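Long-range contacts in methyltransferase-like protein 5 (Pyrococcus horikoshii, PDB 1WY7), which probably transfers a methyl group from S-adenosylmethionine to a nucleic acid, perhaps RNA, and holds the product S-adenosyl-L-homocysteine in its pocket: residues V116-P121 against R131-K136; F157-S162 against D196-S201. All coordinates share one frame; numbering follows the deposited sequence.

Contact 1 of 2, residues V116-P121 against R131-K136; sequences VIMNPP and RPFLLK. With SAH (S-adenosyl-L-homocysteine), chain E.
Phe133, in the first turn of helix 131-140, carries most of this contact, with Pro121 over one face of its ring and Pro120 approaching obliquely. CD of Pro121 sits near the rim of that face, 3.5 Å from CE1 of Phe133, in a CH-pi contact 25° off the ring normal. CB of Pro120 lies nearer the root of the ring, 3.7 Å from CG of Phe133, and makes a second, off-centre CH-pi contact. Proline suits both places, since its rigid ring offers slightly polarised C-H groups at a fixed position. Because CG of Phe133 stands anti to the carbonyl carbon (chi1 -73°), the ring reaches out across the loop to the ligand. There its far rim meets the flat side of the adenine, CZ of Phe133 lying 3.4 Å from C4 of SAH. Residue 118, deposited as selenomethionine, runs extended past the root of the ring, SE of Met118 lying at its edge, near the ring plane, 3.9 Å from CB of Phe133. Leu134 sets off away from the strand but turns a methyl back, CD2 lying 3.7 Å from CE of Met118; the two side chains cross at about a right angle, and a long, unbranched chain suits the place because it reaches so far. The side-chain amide of Asn119 is hydrogen-bonded to Tyr28 and Thr30, while its backbone O lies 3.4 Å from C5' of SAH. Strand 115-118 running into Asn-Pro-Pro and then a helix is the fourth-strand motif of Rossmann-like methyltransferases, its Asn-Pro-Pro-Phe sequence of the kind found in N6-adenine and related amino-group methyltransferases.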
ATOM      1  N   VAL A 116      -5.551   6.798  -2.146  1.00 30.53           N
ATOM      2  CA  VAL A 116      -5.070   5.463  -2.419  1.00 28.33           C
ATOM      3  C   VAL A 116      -3.765   5.271  -1.637  1.00 28.01           C
ATOM      4  O   VAL A 116      -2.910   6.154  -1.622  1.00 28.51           O
ATOM      5  CB  VAL A 116      -4.726   5.221  -3.915  1.00 25.94           C
ATOM      6  CG1 VAL A 116      -3.967   3.920  -4.028  1.00 20.20           C
ATOM      7  CG2 VAL A 116      -5.989   5.173  -4.788  1.00 23.30           C
ATOM      8  N   ILE A 117      -3.630   4.129  -0.977  1.00 25.96           N
ATOM      9  CA  ILE A 117      -2.394   3.788  -0.291  1.00 25.54           C
ATOM     10  C   ILE A 117      -2.085   2.400  -0.820  1.00 25.95           C
ATOM     11  O   ILE A 117      -3.000   1.600  -1.031  1.00 26.58           O
ATOM     12  CB  ILE A 117      -2.550   3.753   1.242  1.00 24.85           C
ATOM     13  CG1 ILE A 117      -3.586   2.702   1.658  1.00 25.11           C
ATOM     14  CG2 ILE A 117      -2.931   5.146   1.735  1.00 24.62           C
ATOM     15  CD1 ILE A 117      -3.845   2.652   3.177  1.00 29.75           C
HETATM   16  N   MSE A 118      -0.812   2.116  -1.072  1.00 25.23           N
HETATM   17  CA  MSE A 118      -0.463   0.811  -1.589  1.00 26.52           C
HETATM   18  C   MSE A 118       1.010   0.448  -1.488  1.00 26.42           C
HETATM   19  O   MSE A 118       1.892   1.309  -1.536  1.00 25.06           O
HETATM   20  CB  MSE A 118      -0.921   0.680  -3.064  1.00 26.20           C
HETATM   21  CG  MSE A 118      -0.340   1.716  -4.047  1.00 29.27           C
HETATM   22 SE   MSE A 118      -0.980   1.513  -5.749  1.00 33.59          SE
HETATM   23  CE  MSE A 118       0.097   2.576  -6.632  1.00 29.58           C
ATOM     24  N   ASN A 119       1.241  -0.851  -1.333  1.00 25.72           N
ATOM     25  CA  ASN A 119       2.567  -1.459  -1.290  1.00 26.93           C
ATOM     26  C   ASN A 119       2.412  -2.462  -2.436  1.00 27.88           C
ATOM     27  O   ASN A 119       2.278  -3.663  -2.204  1.00 26.33           O
ATOM     28  CB  ASN A 119       2.776  -2.201   0.041  1.00 26.59           C
ATOM     29  CG  ASN A 119       4.135  -2.878   0.137  1.00 29.99           C
ATOM     30  OD1 ASN A 119       4.418  -3.572   1.110  1.00 34.28           O
ATOM     31  ND2 ASN A 119       4.979  -2.678  -0.864  1.00 33.34           N
ATOM     32  N   PRO A 120       2.403  -1.971  -3.688  1.00 29.53           N
ATOM     33  CA  PRO A 120       2.246  -2.833  -4.865  1.00 30.33           C
ATOM     34  C   PRO A 120       3.472  -3.661  -5.182  1.00 31.32           C
ATOM     35  O   PRO A 120       4.549  -3.398  -4.668  1.00 29.98           O
ATOM     36  CB  PRO A 120       1.923  -1.828  -5.970  1.00 30.00           C
ATOM     37  CG  PRO A 120       2.807  -0.659  -5.600  1.00 28.49           C
ATOM     38  CD  PRO A 120       2.637  -0.567  -4.088  1.00 28.74           C
ATOM     39  N   PRO A 121       3.314  -4.698  -6.018  1.00 34.44           N
ATOM     40  CA  PRO A 121       4.484  -5.512  -6.360  1.00 36.26           C
ATOM     41  C   PRO A 121       5.457  -4.604  -7.099  1.00 37.56           C
ATOM     42  O   PRO A 121       5.030  -3.731  -7.853  1.00 34.10           O
ATOM     43  CB  PRO A 121       3.900  -6.610  -7.258  1.00 35.68           C
ATOM     44  CG  PRO A 121       2.660  -6.001  -7.805  1.00 35.69           C
ATOM     45  CD  PRO A 121       2.095  -5.247  -6.629  1.00 32.72           C
ATOM     46  N   ARG A 131       2.808  -1.350 -12.864  1.00 42.83           N
ATOM     47  CA  ARG A 131       2.097  -0.389 -13.708  1.00 41.80           C
ATOM     48  C   ARG A 131       0.576  -0.428 -13.602  1.00 37.58           C
ATOM     49  O   ARG A 131      -0.065   0.622 -13.572  1.00 39.10           O
ATOM     50  CB  ARG A 131       2.557  -0.530 -15.159  1.00 45.74           C
ATOM     51  CG  ARG A 131       3.985  -0.033 -15.349  1.00 49.92           C
ATOM     52  CD  ARG A 131       4.694  -0.836 -16.412  1.00 55.24           C
ATOM     53  NE  ARG A 131       4.876  -0.097 -17.655  1.00 58.60           N
ATOM     54  CZ  ARG A 131       5.978   0.578 -17.963  1.00 58.44           C
ATOM     55  NH1 ARG A 131       6.999   0.601 -17.115  1.00 58.34           N
ATOM     56  NH2 ARG A 131       6.054   1.230 -19.114  1.00 57.14           N
ATOM     57  N   PRO A 132      -0.025  -1.626 -13.541  1.00 34.63           N
ATOM     58  CA  PRO A 132      -1.486  -1.707 -13.426  1.00 33.62           C
ATOM     59  C   PRO A 132      -1.962  -1.002 -12.146  1.00 33.02           C
ATOM     60  O   PRO A 132      -3.055  -0.424 -12.103  1.00 33.24           O
ATOM     61  CB  PRO A 132      -1.742  -3.217 -13.373  1.00 33.78           C
ATOM     62  CG  PRO A 132      -0.611  -3.786 -14.168  1.00 31.19           C
ATOM     63  CD  PRO A 132       0.567  -2.966 -13.728  1.00 33.60           C
ATOM     64  N   PHE A 133      -1.139  -1.058 -11.101  1.00 31.09           N
ATOM     65  CA  PHE A 133      -1.477  -0.420  -9.825  1.00 30.27           C
ATOM     66  C   PHE A 133      -1.392   1.115  -9.898  1.00 29.42           C
ATOM     67  O   PHE A 133      -2.294   1.811  -9.436  1.00 28.50           O
ATOM     68  CB  PHE A 133      -0.568  -0.947  -8.702  1.00 28.06           C
ATOM     69  CG  PHE A 133      -0.886  -2.355  -8.274  1.00 26.24           C
ATOM     70  CD1 PHE A 133      -0.448  -3.452  -9.020  1.00 26.67           C
ATOM     71  CD2 PHE A 133      -1.654  -2.584  -7.139  1.00 24.70           C
ATOM     72  CE1 PHE A 133      -0.781  -4.763  -8.631  1.00 27.06           C
ATOM     73  CE2 PHE A 133      -1.991  -3.883  -6.741  1.00 24.91           C
ATOM     74  CZ  PHE A 133      -1.557  -4.970  -7.483  1.00 24.16           C
ATOM     75  N   LEU A 134      -0.315   1.635 -10.483  1.00 29.60           N
ATOM     76  CA  LEU A 134      -0.156   3.080 -10.617  1.00 29.83           C
ATOM     77  C   LEU A 134      -1.249   3.634 -11.523  1.00 30.59           C
ATOM     78  O   LEU A 134      -1.859   4.652 -11.200  1.00 29.12           O
ATOM     79  CB  LEU A 134       1.226   3.421 -11.169  1.00 29.05           C
ATOM     80  CG  LEU A 134       2.352   3.155 -10.172  1.00 28.66           C
ATOM     81  CD1 LEU A 134       3.688   3.098 -10.886  1.00 28.21           C
ATOM     82  CD2 LEU A 134       2.332   4.244  -9.107  1.00 31.33           C
ATOM     83  N   LEU A 135      -1.507   2.958 -12.648  1.00 32.49           N
ATOM     84  CA  LEU A 135      -2.566   3.399 -13.566  1.00 32.67           C
ATOM     85  C   LEU A 135      -3.913   3.471 -12.855  1.00 29.71           C
ATOM     86  O   LEU A 135      -4.615   4.461 -12.963  1.00 30.59           O
ATOM     87  CB  LEU A 135      -2.695   2.455 -14.777  1.00 34.17           C
ATOM     88  CG  LEU A 135      -1.942   2.864 -16.047  1.00 37.49           C
ATOM     89  CD1 LEU A 135      -2.159   1.808 -17.143  1.00 37.60           C
ATOM     90  CD2 LEU A 135      -2.437   4.231 -16.509  1.00 35.15           C
ATOM     91  N   LYS A 136      -4.281   2.407 -12.148  1.00 28.75           N
ATOM     92  CA  LYS A 136      -5.551   2.381 -11.427  1.00 27.98           C
ATOM     93  C   LYS A 136      -5.601   3.462 -10.342  1.00 28.24           C
ATOM     94  O   LYS A 136      -6.591   4.177 -10.215  1.00 28.60           O
ATOM     95  CB  LYS A 136      -5.764   1.003 -10.805  1.00 27.70           C
ATOM     96  CG  LYS A 136      -7.047   0.859 -10.015  1.00 27.96           C
ATOM     97  CD  LYS A 136      -8.264   1.163 -10.874  1.00 31.15           C
ATOM     98  CE  LYS A 136      -8.318   0.260 -12.105  1.00 29.57           C
ATOM     99  NZ  LYS A 136      -9.450   0.662 -12.970  1.00 32.04           N
TER
HETATM  100  N   SAH E1001       0.642  -7.497   3.136  1.00 49.91           N
HETATM  101  CA  SAH E1001       0.910  -6.214   2.457  1.00 50.93           C
HETATM  102  CB  SAH E1001       0.653  -6.428   0.956  1.00 47.39           C
HETATM  103  CG  SAH E1001       1.951  -6.861   0.375  1.00 45.85           C
HETATM  104  SD  SAH E1001       2.178  -7.307  -1.357  1.00 42.13           S
HETATM  105  C   SAH E1001       0.043  -5.178   3.120  1.00 51.79           C
HETATM  106  O   SAH E1001      -0.393  -5.421   4.288  1.00 52.57           O
HETATM  107  OXT SAH E1001      -0.173  -4.141   2.408  1.00 50.06           O
HETATM  108  C5' SAH E1001       0.777  -6.662  -2.245  1.00 42.38           C
HETATM  109  C4' SAH E1001      -0.359  -7.610  -2.659  1.00 38.73           C
HETATM  110  O4' SAH E1001      -0.644  -7.422  -4.069  1.00 37.04           O
HETATM  111  C3' SAH E1001      -0.063  -9.109  -2.589  1.00 37.81           C
HETATM  112  O3' SAH E1001      -0.754  -9.537  -1.398  1.00 35.00           O
HETATM  113  C2' SAH E1001      -0.731  -9.737  -3.823  1.00 35.76           C
HETATM  114  O2' SAH E1001      -1.534 -10.891  -3.721  1.00 33.23           O
HETATM  115  C1' SAH E1001      -1.416  -8.526  -4.479  1.00 36.68           C
HETATM  116  N9  SAH E1001      -1.444  -8.560  -5.934  1.00 38.09           N
HETATM  117  C8  SAH E1001      -0.488  -8.973  -6.845  1.00 37.31           C
HETATM  118  N7  SAH E1001      -0.854  -8.843  -8.095  1.00 37.18           N
HETATM  119  C5  SAH E1001      -2.136  -8.308  -8.018  1.00 37.77           C
HETATM  120  C6  SAH E1001      -3.090  -7.913  -8.995  1.00 36.07           C
HETATM  121  N6  SAH E1001      -2.845  -8.020 -10.320  1.00 38.76           N
HETATM  122  N1  SAH E1001      -4.305  -7.408  -8.597  1.00 35.81           N
HETATM  123  C2  SAH E1001      -4.545  -7.294  -7.270  1.00 37.11           C
HETATM  124  N3  SAH E1001      -3.723  -7.628  -6.248  1.00 39.36           N
HETATM  125  C4  SAH E1001      -2.516  -8.132  -6.691  1.00 38.06           C

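Contact 2 of 2, residues F157-S162 against D196-S201; sequences FIEKFS and DIYRFS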
ATOM      1  N   PHE A 157      11.623   6.296 -13.839  1.00 38.61           N
ATOM      2  CA  PHE A 157      10.356   5.839 -14.402  1.00 39.86           C
ATOM      3  C   PHE A 157       9.147   6.378 -13.643  1.00 38.89           C
ATOM      4  O   PHE A 157       8.234   6.949 -14.246  1.00 38.50           O
ATOM      5  CB  PHE A 157      10.289   4.309 -14.446  1.00 41.17           C
ATOM      6  CG  PHE A 157       8.897   3.774 -14.703  1.00 45.41           C
ATOM      7  CD1 PHE A 157       8.116   3.286 -13.659  1.00 46.35           C
ATOM      8  CD2 PHE A 157       8.358   3.788 -15.985  1.00 45.53           C
ATOM      9  CE1 PHE A 157       6.823   2.823 -13.890  1.00 48.21           C
ATOM     10  CE2 PHE A 157       7.067   3.328 -16.225  1.00 46.70           C
ATOM     11  CZ  PHE A 157       6.298   2.844 -15.176  1.00 47.59           C
ATOM     12  N   ILE A 158       9.138   6.200 -12.327  1.00 37.08           N
ATOM     13  CA  ILE A 158       8.031   6.674 -11.514  1.00 35.27           C
ATOM     14  C   ILE A 158       7.750   8.156 -11.737  1.00 35.07           C
ATOM     15  O   ILE A 158       6.596   8.574 -11.856  1.00 33.74           O
ATOM     16  CB  ILE A 158       8.310   6.425 -10.024  1.00 33.64           C
ATOM     17  CG1 ILE A 158       8.343   4.924  -9.759  1.00 33.57           C
ATOM     18  CG2 ILE A 158       7.224   7.078  -9.166  1.00 34.10           C
ATOM     19  CD1 ILE A 158       6.993   4.253  -9.848  1.00 32.67           C
ATOM     20  N   GLU A 159       8.808   8.951 -11.794  1.00 36.51           N
ATOM     21  CA  GLU A 159       8.665  10.388 -11.986  1.00 38.70           C
ATOM     22  C   GLU A 159       8.057  10.679 -13.360  1.00 39.84           C
ATOM     23  O   GLU A 159       7.172  11.526 -13.495  1.00 39.66           O
ATOM     24  CB  GLU A 159      10.039  11.055 -11.856  1.00 39.24           C
ATOM     25  CG  GLU A 159      10.009  12.390 -11.138  1.00 42.93           C
ATOM     26  CD  GLU A 159       9.748  12.264  -9.643  1.00 42.96           C
ATOM     27  OE1 GLU A 159       8.939  13.060  -9.129  1.00 44.80           O
ATOM     28  OE2 GLU A 159      10.353  11.391  -8.978  1.00 42.22           O
ATOM     29  N   LYS A 160       8.532   9.965 -14.378  1.00 41.62           N
ATOM     30  CA  LYS A 160       8.038  10.142 -15.744  1.00 44.15           C
ATOM     31  C   LYS A 160       6.631   9.585 -15.936  1.00 43.88           C
ATOM     32  O   LYS A 160       5.777  10.233 -16.540  1.00 43.39           O
ATOM     33  CB  LYS A 160       8.979   9.480 -16.765  1.00 46.79           C
ATOM     34  CG  LYS A 160      10.129  10.374 -17.225  1.00 50.73           C
ATOM     35  CD  LYS A 160      10.977   9.728 -18.324  1.00 53.37           C
ATOM     36  CE  LYS A 160      11.769   8.538 -17.798  1.00 55.80           C
ATOM     37  NZ  LYS A 160      12.702   7.963 -18.817  1.00 57.45           N
ATOM     38  N   PHE A 161       6.389   8.385 -15.420  1.00 42.78           N
ATOM     39  CA  PHE A 161       5.077   7.759 -15.563  1.00 41.89           C
ATOM     40  C   PHE A 161       3.964   8.574 -14.894  1.00 41.18           C
ATOM     41  O   PHE A 161       2.904   8.791 -15.488  1.00 40.10           O
ATOM     42  CB  PHE A 161       5.107   6.341 -14.990  1.00 41.73           C
ATOM     43  CG  PHE A 161       3.890   5.514 -15.331  1.00 43.81           C
ATOM     44  CD1 PHE A 161       2.802   5.461 -14.469  1.00 42.35           C
ATOM     45  CD2 PHE A 161       3.857   4.748 -16.500  1.00 43.06           C
ATOM     46  CE1 PHE A 161       1.707   4.659 -14.754  1.00 44.26           C
ATOM     47  CE2 PHE A 161       2.764   3.943 -16.794  1.00 43.20           C
ATOM     48  CZ  PHE A 161       1.688   3.895 -15.921  1.00 44.28           C
ATOM     49  N   SER A 162       4.202   9.037 -13.672  1.00 38.43           N
ATOM     50  CA  SER A 162       3.189   9.814 -12.975  1.00 38.65           C
ATOM     51  C   SER A 162       2.909  11.114 -13.719  1.00 38.64           C
ATOM     52  O   SER A 162       1.769  11.570 -13.797  1.00 35.63           O
ATOM     53  CB  SER A 162       3.636  10.130 -11.535  1.00 39.41           C
ATOM     54  OG  SER A 162       4.763  10.995 -11.513  1.00 38.73           O
ATOM     55  N   ASP A 196      11.393   3.750  -1.520  1.00 27.18           N
ATOM     56  CA  ASP A 196      10.957   5.133  -1.471  1.00 27.62           C
ATOM     57  C   ASP A 196       9.458   5.063  -1.225  1.00 27.57           C
ATOM     58  O   ASP A 196       8.760   4.221  -1.805  1.00 27.89           O
ATOM     59  CB  ASP A 196      11.174   5.852  -2.810  1.00 28.41           C
ATOM     60  CG  ASP A 196      12.628   6.121  -3.107  1.00 31.44           C
ATOM     61  OD1 ASP A 196      13.017   5.941  -4.277  1.00 29.75           O
ATOM     62  OD2 ASP A 196      13.378   6.513  -2.186  1.00 28.58           O
ATOM     63  N   ILE A 197       8.971   5.935  -0.357  1.00 27.12           N
ATOM     64  CA  ILE A 197       7.550   6.024  -0.081  1.00 25.99           C
ATOM     65  C   ILE A 197       7.156   7.322  -0.791  1.00 27.22           C
ATOM     66  O   ILE A 197       7.657   8.403  -0.459  1.00 27.57           O
ATOM     67  CB  ILE A 197       7.281   6.128   1.432  1.00 24.93           C
ATOM     68  CG1 ILE A 197       7.819   4.877   2.128  1.00 23.35           C
ATOM     69  CG2 ILE A 197       5.791   6.311   1.681  1.00 23.51           C
ATOM     70  CD1 ILE A 197       7.632   4.876   3.624  1.00 23.16           C
ATOM     71  N   TYR A 198       6.286   7.209  -1.789  1.00 26.56           N
ATOM     72  CA  TYR A 198       5.862   8.370  -2.559  1.00 26.42           C
ATOM     73  C   TYR A 198       4.484   8.877  -2.213  1.00 26.40           C
ATOM     74  O   TYR A 198       3.630   8.132  -1.751  1.00 28.53           O
ATOM     75  CB  TYR A 198       5.803   8.062  -4.066  1.00 23.95           C
ATOM     76  CG  TYR A 198       7.102   7.788  -4.772  1.00 24.33           C
ATOM     77  CD1 TYR A 198       7.686   6.519  -4.743  1.00 23.09           C
ATOM     78  CD2 TYR A 198       7.723   8.783  -5.531  1.00 24.03           C
ATOM     79  CE1 TYR A 198       8.859   6.247  -5.463  1.00 22.53           C
ATOM     80  CE2 TYR A 198       8.893   8.520  -6.251  1.00 21.39           C
ATOM     81  CZ  TYR A 198       9.451   7.254  -6.206  1.00 20.06           C
ATOM     82  OH  TYR A 198      10.627   7.012  -6.867  1.00 22.81           O
ATOM     83  N   ARG A 199       4.286  10.162  -2.471  1.00 27.42           N
ATOM     84  CA  ARG A 199       2.994  10.801  -2.326  1.00 27.67           C
ATOM     85  C   ARG A 199       2.822  11.538  -3.649  1.00 29.42           C
ATOM     86  O   ARG A 199       3.613  12.426  -3.967  1.00 30.73           O
ATOM     87  CB  ARG A 199       2.953  11.817  -1.201  1.00 27.40           C
ATOM     88  CG  ARG A 199       1.571  12.472  -1.150  1.00 27.04           C
ATOM     89  CD  ARG A 199       1.434  13.538  -0.103  1.00 29.00           C
ATOM     90  NE  ARG A 199       0.059  14.036  -0.080  1.00 30.37           N
ATOM     91  CZ  ARG A 199      -0.387  15.051  -0.814  1.00 30.88           C
ATOM     92  NH1 ARG A 199      -1.662  15.413  -0.719  1.00 25.80           N
ATOM     93  NH2 ARG A 199       0.442  15.713  -1.626  1.00 26.72           N
ATOM     94  N   PHE A 200       1.817  11.146  -4.422  1.00 29.35           N
ATOM     95  CA  PHE A 200       1.529  11.756  -5.719  1.00 29.60           C
ATOM     96  C   PHE A 200       0.272  12.614  -5.558  1.00 32.64           C
ATOM     97  O   PHE A 200      -0.643  12.243  -4.823  1.00 30.44           O
ATOM     98  CB  PHE A 200       1.237  10.676  -6.771  1.00 25.83           C
ATOM     99  CG  PHE A 200       2.350   9.676  -6.965  1.00 25.18           C
ATOM    100  CD1 PHE A 200       3.383   9.928  -7.852  1.00 24.90           C
ATOM    101  CD2 PHE A 200       2.316   8.447  -6.316  1.00 23.45           C
ATOM    102  CE1 PHE A 200       4.365   8.970  -8.100  1.00 25.10           C
ATOM    103  CE2 PHE A 200       3.287   7.483  -6.555  1.00 23.39           C
ATOM    104  CZ  PHE A 200       4.314   7.741  -7.448  1.00 22.82           C
ATOM    105  N   SER A 201       0.225  13.748  -6.249  1.00 34.82           N
ATOM    106  CA  SER A 201      -0.929  14.636  -6.189  1.00 37.78           C
ATOM    107  C   SER A 201      -1.306  15.011  -7.625  1.00 40.32           C
ATOM    108  O   SER A 201      -0.423  15.325  -8.432  1.00 39.74           O
ATOM    109  CB  SER A 201      -0.569  15.891  -5.392  1.00 39.13           C
ATOM    110  OG  SER A 201      -1.696  16.732  -5.229  1.00 41.15           O
TER
HETATM  111  O   HOH W   1      12.165   9.891  -7.496  1.00 37.45           O
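The ring of Tyr198 receives CG2 of Ile158 over one face, a CH-pi contact with the methyl 3.9 Å from the ring centroid and 20° off the normal, while OE2 of Glu159 lies near the plane at the ring's edge. The same methyl meets Phe200 quite differently: CG2 of Ile158 lies in the plane of that ring, 3.4 Å from its CZ. With CG1 beside the backbone N (chi1 -66°), CG2 is left anti to that N, which directs this methyl of the branched isoleucine into the corner between the two aromatics. Phe200 also meets CB of Ser162, 3.7 Å from its CD1, and makes an edge-to-face contact with Phe138 of helix 131-140. Tyr198 and Phe200, two residues apart on a strand, necessarily project from one side of the sheet, where the axis of segment 157-162 runs at 17° to that of 196-201, 10.9 Å away at closest approach. Helix 152-164 belongs to the crossover from strand 143-149 to strand 167-179, and strand 191-202 is inserted antiparallel between those two, the 5-7-6 order that marks class I methyltransferases. Serine fits at position 162, where the helix comes closest to the strand: it is small, and OG of Ser162 turns back to its own helix, 3.1 Å from O of Ile158 and also within reach of O of Glu159. Towards solvent, a water donates a hydrogen bond of 2.8 Å to OE2 of Glu159 and a weak one to OH of Tyr198. A leucine in place of Tyr198 would probably deprive the Ile158 methyl of its aromatic face and break the water link to Glu159. Nearby, Asp196 is paired with Arg155 at an earlier turn of the helix.

How the contacts relate
Contact 1 closes before contact 2 opens along the chain, and their centres lie about 11 Å apart on the same side of one sheet. Helices 131-140 and 152-164 join them side by side: CD1 of Leu134 lies 3.7 Å from CD1 of Ile158, and CB of Leu134 lies 3.8 Å from CE1 of Phe161. Contact 1, centred about 7 Å from the centre of the chain, supplies Asn119 and Phe133 to the S-adenosyl-L-homocysteine pocket, the side chain of Phe133 lying about 4 Å from that of Val106 and about 6 Å from that of Asp105, both ligand-binding residues. Contact 2, about 14 Å from that centre, lies away from the ligand site, where strand 191-202 runs antiparallel.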